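Local coordinates for spike glycoprotein (Bat coronavirus HKU9, PDB 5GYQ), which probably attaches the virion to a host cell receptor, the fragment being the putative receptor-binding domain of the S1 subunit, at residues Trp22-Leu27 with Tyr90-Pro95; Phe32-Val37 with Met59-Val64; Pro42-Gln47 with Ile71-Leu76. All coordinates share one frame; numbering follows the deposited sequence.

Overall arrangement
After strand 4-5 and helix 10-14 the chain lays down strand 23-27, an outer strand of the five-stranded antiparallel sheet. Interaction 1 joins its start to the loop after helix 86-90, closing a long loop inside which interactions 2 and 3 are both nested. Interaction 2 brings 32-37, leading out of strand 30-32 of the small parallel sheet, against the start of strand 63-71; a backbone contact between Leu27 and Val64 links it directly to interaction 1. Interaction 3 ties 42-47, on the other outer strand, to helix 73-81. Interactions 2 and 3 each close a shorter loop and cross along the chain, their segments alternating, with centres about 21 Å apart. All three reach the large sheet.

Interaction 1. Residues Trp22-Leu27 with Tyr90-Pro95; sequences WRRYML and YNYALP
Trp22 and Tyr92 meet at close to a right angle: the edge of the phenol ring points at the face of the indole, a T-shaped pair whose planes stand 85° apart. The centroids of the Tyr92 ring and the Trp22 five-membered ring are 4.7 Å apart. Tyr92 CD1 does most of the touching, 3.3 Å from Trp22 CD2 and poised over the middle of the indole, while CE1 leans over the six-membered half. Tyr92 CB adds a CH-pi contact, 4.3 Å from the centroid of the Trp22 five-membered ring. With its CG between the backbone N and the carbonyl carbon (chi1 61°), Trp22 turns the indole toward the 90-95 loop and sets NE1 3.2 Å from Asn91 O, near the ring plane; NE1 also has a weak hydrogen bond to Gly125 O. Arg24 completes the cluster: Trp22 CH2 lies 3.6 Å above the plane of the Arg24 guanidinium, toward its rim, and Arg24 NH2 comes within 4.4 Å of Tyr92 OH. Both polar ends converge on Asp67, which forms a salt bridge with Arg24 NE through one carboxylate oxygen and a hydrogen bond with Tyr92 OH through the other. This shared carboxylate probably helps fix the rotation of both groups. Asn91, just past the end of helix 86-90, is held by Ala116 and Thr86. The contact is a largely buried T-shaped Trp-Tyr pair flanked by an arginine, where the loop leaving helix 86-90 packs against an outer strand of the five-stranded antiparallel core sheet of the betacoronavirus receptor-binding domain.

Interaction 2. Residues Phe32-Val37 with Met59-Val64; sequences FDFTVV and MCYGSV
Phe34 reaches across to Val64 and Tyr61 chiefly through CZ, at the far corner of its ring. Val64 CG2 lies 3.9 Å from Phe34 CZ, near the plane of the phenyl ring and so at its edge. Tyr61 CE2 is 4.1 Å from the same Phe34 CZ, and the two side chains approach each other at a slant. Phe34 carries its CG beside the backbone N, opposite the carbonyl carbon (chi1 -84°), which directs the ring toward strand 63-71. The next shell holds that ring in place. Phe32 CD1 sits 3.5 Å above the plane of the Phe34 ring, toward its rim, while Phe34 CE1 in turn lies in plane at the edge of the Phe32 ring. Ala57 and Pro167 also touch Phe34. Val64 packs on Ile154 and Val165, and Tyr61 OH is hydrogen-bonded to Leu56 O, satisfying the polar end of an otherwise apolar group. Further out, the turn bearing Phe34 is secured by Val37 N donating to Phe34 O at 3.1 Å. Asp33 OD2 adds only weak bonds from Thr35, 3.4 Å to its N and 3.3 Å to its OG1. On the other side, the disulfide of Cys60 with Cys166 fastens 59-64 to strand 165-167, to which Phe32 and Tyr61 also make backbone hydrogen bonds. The arrangement is a small hydrophobic core at the junction between the three-stranded parallel sheet and the five-stranded antiparallel sheet of the S1 C-terminal domain.

Interaction 3. Residues Pro42-Gln47 with Ile71-Leu76; sequences PTHQLQ and INETHL. With NAG (2-acetamido-2-deoxy-beta-D-glucopyranose), chain B.
His44 presents the edge of its imidazole to Leu76, whose CD2 lies near the ring plane, 3.6 Å from His44 CD2, the two side chains approaching from opposite directions. Glu73 OE2 comes in obliquely, 3.4 Å from His44 NE2, with the carboxylate and imidazole planes 85° apart. Tyr149 stacks on the His44 ring, its OH weakly hydrogen-bonded to Glu73 OE2, and Tyr106 meets that ring edge-to-face. On the far side of helix 73-81, His75 has NAG C1 over one ring face, 4.0 Å above the plane and toward the rim. That sugar is bonded covalently to Asn72 ND2, and its N2 donates almost straight (174°) to Thr74 OG1 over 2.9 Å. Asn72 is also the N-cap: its OD1 accepts from His75 N at 3.2 Å. A chi1 of 76° tucks CG over the backbone and brings the amide over the first turn. A water lies 2.9 Å from both Gln45 OE1 and Glu73 OE1, and Asn77 also binds Glu73 OE1. One asparagine amide caps the helix through its oxygen and carries the N-linked glycan through its nitrogen, while the strand side is joined by light apolar packing; the nearby Glu73 carboxylate could favour a protonated His44.

Interaction 1. Residues Trp22-Leu27 with Tyr90-Pro95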
loop_
_atom_site.group_PDB
_atom_site.type_symbol
_atom_site.label_atom_id
_atom_site.label_comp_id
_atom_site.label_asym_id
_atom_site.label_seq_id
_atom_site.Cartn_x
_atom_site.Cartn_y
_atom_site.Cartn_z
ATOM N N TRP A 22 -8.618 -1.063 -2.145
ATOM C CA TRP A 22 -7.244 -0.563 -2.204
ATOM C C TRP A 22 -6.805 -0.313 -3.642
ATOM O O TRP A 22 -7.268 -0.991 -4.565
ATOM C CB TRP A 22 -6.278 -1.544 -1.532
ATOM C CG TRP A 22 -6.226 -2.919 -2.162
ATOM C CD1 TRP A 22 -7.017 -3.991 -1.858
ATOM C CD2 TRP A 22 -5.322 -3.370 -3.184
ATOM N NE1 TRP A 22 -6.668 -5.074 -2.627
ATOM C CE2 TRP A 22 -5.630 -4.720 -3.449
ATOM C CE3 TRP A 22 -4.283 -2.764 -3.896
ATOM C CZ2 TRP A 22 -4.941 -5.472 -4.399
ATOM C CZ3 TRP A 22 -3.598 -3.515 -4.841
ATOM C CH2 TRP A 22 -3.931 -4.854 -5.083
ATOM N N ARG A 23 -5.909 0.651 -3.841
ATOM C CA ARG A 23 -5.521 1.007 -5.207
ATOM C C ARG A 23 -4.064 0.699 -5.526
ATOM O O ARG A 23 -3.186 0.859 -4.689
ATOM C CB ARG A 23 -5.804 2.487 -5.465
ATOM C CG ARG A 23 -7.232 2.760 -5.907
ATOM C CD ARG A 23 -7.749 4.060 -5.321
ATOM N NE ARG A 23 -8.360 4.923 -6.327
ATOM C CZ ARG A 23 -9.151 5.951 -6.038
ATOM N NH1 ARG A 23 -9.436 6.232 -4.773
ATOM N NH2 ARG A 23 -9.665 6.690 -7.012
ATOM N N ARG A 24 -3.817 0.261 -6.756
ATOM C CA ARG A 24 -2.470 -0.089 -7.191
ATOM C C ARG A 24 -1.955 0.865 -8.260
ATOM O O ARG A 24 -2.692 1.256 -9.162
ATOM C CB ARG A 24 -2.438 -1.528 -7.714
ATOM C CG ARG A 24 -1.164 -1.901 -8.467
ATOM C CD ARG A 24 -0.985 -3.409 -8.518
ATOM N NE ARG A 24 -0.720 -3.956 -7.190
ATOM C CZ ARG A 24 -0.588 -5.253 -6.923
ATOM N NH1 ARG A 24 -0.701 -6.150 -7.894
ATOM N NH2 ARG A 24 -0.348 -5.651 -5.682
ATOM N N TYR A 25 -0.687 1.241 -8.143
ATOM C CA TYR A 25 -0.020 2.043 -9.159
ATOM C C TYR A 25 1.280 1.362 -9.563
ATOM O O TYR A 25 2.128 1.069 -8.720
ATOM C CB TYR A 25 0.246 3.461 -8.648
ATOM C CG TYR A 25 -1.003 4.167 -8.171
ATOM C CD1 TYR A 25 -1.759 4.943 -9.039
ATOM C CD2 TYR A 25 -1.434 4.046 -6.855
ATOM C CE1 TYR A 25 -2.909 5.583 -8.608
ATOM C CE2 TYR A 25 -2.578 4.679 -6.416
ATOM C CZ TYR A 25 -3.312 5.447 -7.295
ATOM O OH TYR A 25 -4.453 6.079 -6.856
ATOM N N MET A 26 1.429 1.095 -10.855
ATOM C CA MET A 26 2.609 0.399 -11.343
ATOM C C MET A 26 3.612 1.363 -11.971
ATOM O O MET A 26 3.273 2.145 -12.856
ATOM C CB MET A 26 2.205 -0.684 -12.343
ATOM C CG MET A 26 1.418 -1.825 -11.717
ATOM S SD MET A 26 0.848 -3.039 -12.922
ATOM C CE MET A 26 0.233 -4.329 -11.840
ATOM N N LEU A 27 4.847 1.295 -11.485
ATOM C CA LEU A 27 5.951 2.116 -11.968
ATOM C C LEU A 27 6.959 1.256 -12.718
ATOM O O LEU A 27 7.515 0.298 -12.161
ATOM C CB LEU A 27 6.647 2.831 -10.810
ATOM C CG LEU A 27 5.764 3.470 -9.739
ATOM C CD1 LEU A 27 6.627 4.120 -8.670
ATOM C CD2 LEU A 27 4.816 4.481 -10.356
ATOM N N TYR A 90 -9.635 -10.897 3.727
ATOM C CA TYR A 90 -10.741 -10.472 2.871
ATOM C C TYR A 90 -10.547 -9.147 2.130
ATOM O O TYR A 90 -11.427 -8.732 1.380
ATOM C CB TYR A 90 -12.021 -10.379 3.704
ATOM C CG TYR A 90 -12.325 -11.619 4.519
ATOM C CD1 TYR A 90 -12.712 -12.800 3.903
ATOM C CD2 TYR A 90 -12.234 -11.601 5.905
ATOM C CE1 TYR A 90 -12.999 -13.933 4.642
ATOM C CE2 TYR A 90 -12.516 -12.727 6.656
ATOM C CZ TYR A 90 -12.899 -13.892 6.015
ATOM O OH TYR A 90 -13.180 -15.017 6.752
ATOM N N ASN A 91 -9.410 -8.483 2.317
ATOM C CA ASN A 91 -9.236 -7.154 1.727
ATOM C C ASN A 91 -7.919 -6.948 0.987
ATOM O O ASN A 91 -7.918 -6.680 -0.215
ATOM C CB ASN A 91 -9.383 -6.087 2.812
ATOM C CG ASN A 91 -10.755 -6.098 3.449
ATOM O OD1 ASN A 91 -11.653 -5.362 3.035
ATOM N ND2 ASN A 91 -10.934 -6.952 4.449
ATOM N N TYR A 92 -6.806 -7.052 1.706
ATOM C CA TYR A 92 -5.489 -6.929 1.091
ATOM C C TYR A 92 -4.496 -7.866 1.763
ATOM O O TYR A 92 -4.371 -7.871 2.987
ATOM C CB TYR A 92 -4.975 -5.488 1.167
ATOM C CG TYR A 92 -3.635 -5.297 0.492
ATOM C CD1 TYR A 92 -3.556 -4.936 -0.842
ATOM C CD2 TYR A 92 -2.445 -5.496 1.187
ATOM C CE1 TYR A 92 -2.335 -4.771 -1.468
ATOM C CE2 TYR A 92 -1.222 -5.335 0.569
ATOM C CZ TYR A 92 -1.172 -4.972 -0.757
ATOM O OH TYR A 92 0.047 -4.808 -1.375
ATOM N N ALA A 93 -3.779 -8.645 0.957
ATOM C CA ALA A 93 -2.807 -9.600 1.480
ATOM C C ALA A 93 -1.459 -9.474 0.780
ATOM O O ALA A 93 -1.393 -9.355 -0.444
ATOM C CB ALA A 93 -3.336 -11.016 1.344
ATOM N N LEU A 94 -0.386 -9.502 1.564
ATOM C CA LEU A 94 0.965 -9.486 1.012
ATOM C C LEU A 94 1.217 -10.718 0.151
ATOM O O LEU A 94 0.713 -11.800 0.447
ATOM C CB LEU A 94 2.002 -9.415 2.134
ATOM C CG LEU A 94 2.042 -8.113 2.929
ATOM C CD1 LEU A 94 3.051 -8.222 4.056
ATOM C CD2 LEU A 94 2.379 -6.952 2.009
ATOM N N PRO A 95 2.000 -10.559 -0.925
ATOM C CA PRO A 95 2.333 -11.717 -1.758
ATOM C C PRO A 95 3.357 -12.609 -1.067
ATOM O O PRO A 95 3.983 -12.181 -0.094
ATOM C CB PRO A 95 2.916 -11.082 -3.021
ATOM C CG PRO A 95 3.521 -9.806 -2.540
ATOM C CD PRO A 95 2.618 -9.318 -1.430
#

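Interaction 2. Residues Phe32-Val37 with Met59-Val64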
loop_
_atom_site.group_PDB
_atom_site.type_symbol
_atom_site.label_atom_id
_atom_site.label_comp_id
_atom_site.label_asym_id
_atom_site.label_seq_id
_atom_site.Cartn_x
_atom_site.Cartn_y
_atom_site.Cartn_z
ATOM N N PHE A 32 11.395 8.252 -10.774
ATOM C CA PHE A 32 10.367 8.395 -9.754
ATOM C C PHE A 32 10.910 9.092 -8.513
ATOM O O PHE A 32 12.009 8.791 -8.054
ATOM C CB PHE A 32 9.795 7.022 -9.389
ATOM C CG PHE A 32 8.752 7.063 -8.309
ATOM C CD1 PHE A 32 8.977 6.454 -7.085
ATOM C CD2 PHE A 32 7.546 7.709 -8.517
ATOM C CE1 PHE A 32 8.018 6.488 -6.089
ATOM C CE2 PHE A 32 6.582 7.748 -7.525
ATOM C CZ PHE A 32 6.820 7.137 -6.311
ATOM N N ASP A 33 10.137 10.029 -7.976
ATOM C CA ASP A 33 10.529 10.733 -6.762
ATOM C C ASP A 33 10.053 9.972 -5.530
ATOM O O ASP A 33 8.922 10.145 -5.079
ATOM C CB ASP A 33 9.974 12.160 -6.763
ATOM C CG ASP A 33 10.486 12.987 -5.594
ATOM O OD1 ASP A 33 9.906 14.061 -5.325
ATOM O OD2 ASP A 33 11.466 12.565 -4.941
ATOM N N PHE A 34 10.932 9.133 -4.987
ATOM C CA PHE A 34 10.595 8.264 -3.862
ATOM C C PHE A 34 10.239 9.026 -2.590
ATOM O O PHE A 34 9.575 8.488 -1.706
ATOM C CB PHE A 34 11.754 7.310 -3.568
ATOM C CG PHE A 34 11.763 6.081 -4.428
ATOM C CD1 PHE A 34 12.268 6.122 -5.717
ATOM C CD2 PHE A 34 11.270 4.879 -3.944
ATOM C CE1 PHE A 34 12.279 4.989 -6.510
ATOM C CE2 PHE A 34 11.278 3.744 -4.729
ATOM C CZ PHE A 34 11.784 3.800 -6.017
ATOM N N THR A 35 10.689 10.274 -2.505
ATOM C CA THR A 35 10.455 11.110 -1.332
ATOM C C THR A 35 8.965 11.253 -1.017
ATOM O O THR A 35 8.568 11.336 0.147
ATOM C CB THR A 35 11.068 12.512 -1.529
ATOM O OG1 THR A 35 12.460 12.385 -1.843
ATOM C CG2 THR A 35 10.914 13.352 -0.272
ATOM N N VAL A 36 8.148 11.267 -2.066
ATOM C CA VAL A 36 6.711 11.466 -1.931
ATOM C C VAL A 36 6.058 10.357 -1.107
ATOM O O VAL A 36 5.150 10.615 -0.315
ATOM C CB VAL A 36 6.030 11.542 -3.316
ATOM C CG1 VAL A 36 4.533 11.771 -3.168
ATOM C CG2 VAL A 36 6.660 12.644 -4.155
ATOM N N VAL A 37 6.532 9.129 -1.283
ATOM C CA VAL A 37 5.932 7.988 -0.603
ATOM C C VAL A 37 6.773 7.512 0.577
ATOM O O VAL A 37 6.425 6.531 1.235
ATOM C CB VAL A 37 5.715 6.808 -1.568
ATOM C CG1 VAL A 37 4.778 7.217 -2.692
ATOM C CG2 VAL A 37 7.043 6.328 -2.125
ATOM N N MET A 59 18.522 3.564 -4.690
ATOM C CA MET A 59 18.936 2.737 -5.820
ATOM C C MET A 59 17.812 2.504 -6.823
ATOM O O MET A 59 16.676 2.924 -6.608
ATOM C CB MET A 59 19.482 1.396 -5.320
ATOM C CG MET A 59 18.578 0.676 -4.336
ATOM S SD MET A 59 19.407 -0.704 -3.522
ATOM C CE MET A 59 19.788 -1.752 -4.923
ATOM N N CYS A 60 18.147 1.836 -7.922
ATOM C CA CYS A 60 17.191 1.574 -8.992
ATOM C C CYS A 60 16.585 0.181 -8.865
ATOM O O CYS A 60 17.127 -0.681 -8.177
ATOM C CB CYS A 60 17.859 1.733 -10.359
ATOM S SG CYS A 60 18.445 3.406 -10.719
ATOM N N TYR A 61 15.461 -0.033 -9.539
ATOM C CA TYR A 61 14.764 -1.311 -9.469
ATOM C C TYR A 61 14.228 -1.742 -10.829
ATOM O O TYR A 61 14.104 -0.928 -11.743
ATOM C CB TYR A 61 13.618 -1.231 -8.458
ATOM C CG TYR A 61 14.074 -0.855 -7.071
ATOM C CD1 TYR A 61 14.560 -1.818 -6.197
ATOM C CD2 TYR A 61 14.030 0.464 -6.639
ATOM C CE1 TYR A 61 14.983 -1.479 -4.931
ATOM C CE2 TYR A 61 14.453 0.812 -5.372
ATOM C CZ TYR A 61 14.926 -0.163 -4.523
ATOM O OH TYR A 61 15.350 0.176 -3.258
ATOM N N GLY A 62 13.920 -3.030 -10.954
ATOM C CA GLY A 62 13.326 -3.559 -12.169
ATOM C C GLY A 62 11.927 -3.013 -12.367
ATOM O O GLY A 62 11.504 -2.745 -13.491
ATOM N N SER A 63 11.213 -2.849 -11.259
ATOM C CA SER A 63 9.880 -2.257 -11.251
ATOM C C SER A 63 9.468 -1.937 -9.822
ATOM O O SER A 63 9.970 -2.548 -8.870
ATOM C CB SER A 63 8.854 -3.194 -11.893
ATOM O OG SER A 63 8.496 -4.235 -11.000
ATOM N N VAL A 64 8.555 -0.982 -9.672
ATOM C CA VAL A 64 8.059 -0.621 -8.345
ATOM C C VAL A 64 6.536 -0.577 -8.342
ATOM O O VAL A 64 5.934 0.029 -9.211
ATOM C CB VAL A 64 8.612 0.743 -7.877
ATOM C CG1 VAL A 64 7.990 1.149 -6.548
ATOM C CG2 VAL A 64 10.128 0.693 -7.763
#

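Interaction 3. Residues Pro42-Gln47 with Ile71-Leu76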
loop_
_atom_site.group_PDB
_atom_site.type_symbol
_atom_site.label_atom_id
_atom_site.label_comp_id
_atom_site.label_asym_id
_atom_site.label_seq_id
_atom_site.Cartn_x
_atom_site.Cartn_y
_atom_site.Cartn_z
ATOM N N PRO A 42 4.373 11.706 6.940
ATOM C CA PRO A 42 4.529 11.669 8.399
ATOM C C PRO A 42 4.521 10.232 8.912
ATOM O O PRO A 42 3.464 9.699 9.242
ATOM C CB PRO A 42 3.310 12.445 8.903
ATOM C CG PRO A 42 2.289 12.266 7.833
ATOM C CD PRO A 42 3.048 12.206 6.535
ATOM N N THR A 43 5.701 9.624 8.981
ATOM C CA THR A 43 5.825 8.193 9.235
ATOM C C THR A 43 5.326 7.756 10.611
ATOM O O THR A 43 5.706 8.319 11.638
ATOM C CB THR A 43 7.288 7.738 9.079
ATOM O OG1 THR A 43 7.731 8.010 7.743
ATOM C CG2 THR A 43 7.421 6.250 9.357
ATOM N N HIS A 44 4.463 6.743 10.609
ATOM C CA HIS A 44 4.000 6.100 11.832
ATOM C C HIS A 44 4.786 4.818 12.068
ATOM O O HIS A 44 5.128 4.489 13.202
ATOM C CB HIS A 44 2.501 5.805 11.746
ATOM C CG HIS A 44 2.017 4.804 12.749
ATOM N ND1 HIS A 44 1.652 5.150 14.031
ATOM C CD2 HIS A 44 1.830 3.467 12.651
ATOM C CE1 HIS A 44 1.261 4.067 14.682
ATOM N NE2 HIS A 44 1.363 3.033 13.868
ATOM N N GLN A 45 5.070 4.102 10.984
ATOM C CA GLN A 45 5.848 2.870 11.051
ATOM C C GLN A 45 6.329 2.461 9.661
ATOM O O GLN A 45 5.527 2.300 8.746
ATOM C CB GLN A 45 5.021 1.740 11.675
ATOM C CG GLN A 45 5.684 1.055 12.863
ATOM C CD GLN A 45 5.175 1.571 14.198
ATOM O OE1 GLN A 45 4.071 2.112 14.290
ATOM N NE2 GLN A 45 5.980 1.405 15.243
ATOM N N LEU A 46 7.638 2.293 9.504
ATOM C CA LEU A 46 8.204 1.875 8.223
ATOM C C LEU A 46 8.972 0.566 8.372
ATOM O O LEU A 46 10.000 0.515 9.044
ATOM C CB LEU A 46 9.114 2.964 7.653
ATOM C CG LEU A 46 9.878 2.656 6.361
ATOM C CD1 LEU A 46 8.934 2.382 5.200
ATOM C CD2 LEU A 46 10.823 3.797 6.022
ATOM N N GLN A 47 8.467 -0.489 7.740
ATOM C CA GLN A 47 9.072 -1.808 7.873
ATOM C C GLN A 47 9.483 -2.369 6.520
ATOM O O GLN A 47 8.656 -2.505 5.627
ATOM C CB GLN A 47 8.102 -2.768 8.561
ATOM C CG GLN A 47 8.706 -4.113 8.901
ATOM C CD GLN A 47 9.640 -4.040 10.089
ATOM O OE1 GLN A 47 9.271 -3.539 11.152
ATOM N NE2 GLN A 47 10.860 -4.533 9.914
ATOM N N ILE A 71 -5.797 1.786 7.076
ATOM C CA ILE A 71 -5.667 0.608 7.931
ATOM C C ILE A 71 -5.616 1.030 9.398
ATOM O O ILE A 71 -4.979 2.026 9.727
ATOM C CB ILE A 71 -4.396 -0.204 7.541
ATOM C CG1 ILE A 71 -4.326 -1.543 8.273
ATOM C CG2 ILE A 71 -3.126 0.613 7.769
ATOM C CD1 ILE A 71 -3.186 -2.433 7.780
ATOM N N ASN A 72 -6.292 0.306 10.288
ATOM C CA ASN A 72 -6.230 0.703 11.692
ATOM C C ASN A 72 -5.167 -0.102 12.437
ATOM O O ASN A 72 -4.560 -1.011 11.865
ATOM C CB ASN A 72 -7.619 0.618 12.365
ATOM C CG ASN A 72 -8.080 -0.804 12.694
ATOM O OD1 ASN A 72 -7.385 -1.795 12.474
ATOM N ND2 ASN A 72 -9.293 -0.887 13.250
ATOM N N GLU A 73 -4.933 0.250 13.699
ATOM C CA GLU A 73 -3.791 -0.266 14.455
ATOM C C GLU A 73 -3.763 -1.792 14.585
ATOM O O GLU A 73 -2.710 -2.406 14.426
ATOM C CB GLU A 73 -3.757 0.365 15.847
ATOM C CG GLU A 73 -2.575 -0.083 16.707
ATOM C CD GLU A 73 -1.251 0.552 16.296
ATOM O OE1 GLU A 73 -0.193 0.083 16.767
ATOM O OE2 GLU A 73 -1.259 1.522 15.510
ATOM N N THR A 74 -4.911 -2.394 14.881
ATOM C CA THR A 74 -5.010 -3.846 15.023
ATOM C C THR A 74 -4.554 -4.553 13.748
ATOM O O THR A 74 -3.677 -5.433 13.765
ATOM C CB THR A 74 -6.459 -4.280 15.347
ATOM O OG1 THR A 74 -6.942 -3.562 16.491
ATOM C CG2 THR A 74 -6.529 -5.777 15.617
ATOM N N HIS A 75 -5.156 -4.144 12.639
ATOM C CA HIS A 75 -4.876 -4.741 11.343
ATOM C C HIS A 75 -3.448 -4.463 10.900
ATOM O O HIS A 75 -2.834 -5.293 10.235
ATOM C CB HIS A 75 -5.865 -4.226 10.299
ATOM C CG HIS A 75 -7.280 -4.647 10.547
ATOM N ND1 HIS A 75 -8.359 -3.928 10.087
ATOM C CD2 HIS A 75 -7.790 -5.718 11.203
ATOM C CE1 HIS A 75 -9.477 -4.534 10.451
ATOM N NE2 HIS A 75 -9.160 -5.621 11.127
ATOM N N LEU A 76 -2.925 -3.298 11.271
ATOM C CA LEU A 76 -1.546 -2.943 10.939
ATOM C C LEU A 76 -0.553 -3.840 11.671
ATOM O O LEU A 76 0.407 -4.341 11.078
ATOM C CB LEU A 76 -1.268 -1.474 11.272
ATOM C CG LEU A 76 0.148 -0.994 10.946
ATOM C CD1 LEU A 76 0.407 -1.067 9.450
ATOM C CD2 LEU A 76 0.377 0.415 11.469
HETATM C C1 NAG B . -9.928 -2.112 13.654
HETATM C C2 NAG B . -10.246 -2.129 15.131
HETATM C C3 NAG B . -10.739 -3.511 15.535
HETATM C C4 NAG B . -11.926 -3.923 14.666
HETATM C C5 NAG B . -11.641 -3.705 13.176
HETATM C C6 NAG B . -12.882 -3.838 12.325
HETATM C C7 NAG B . -8.995 -0.521 16.495
HETATM C C8 NAG B . -7.748 -0.269 17.287
HETATM N N2 NAG B . -9.098 -1.732 15.929
HETATM O O3 NAG B . -11.111 -3.465 16.906
HETATM O O4 NAG B . -12.186 -5.318 14.806
HETATM O O5 NAG B . -11.105 -2.396 12.919
HETATM O O6 NAG B . -12.584 -3.709 10.941
HETATM O O7 NAG B . -9.872 0.328 16.367
HETATM O O HOH W 1 2.066 0.159 14.912
#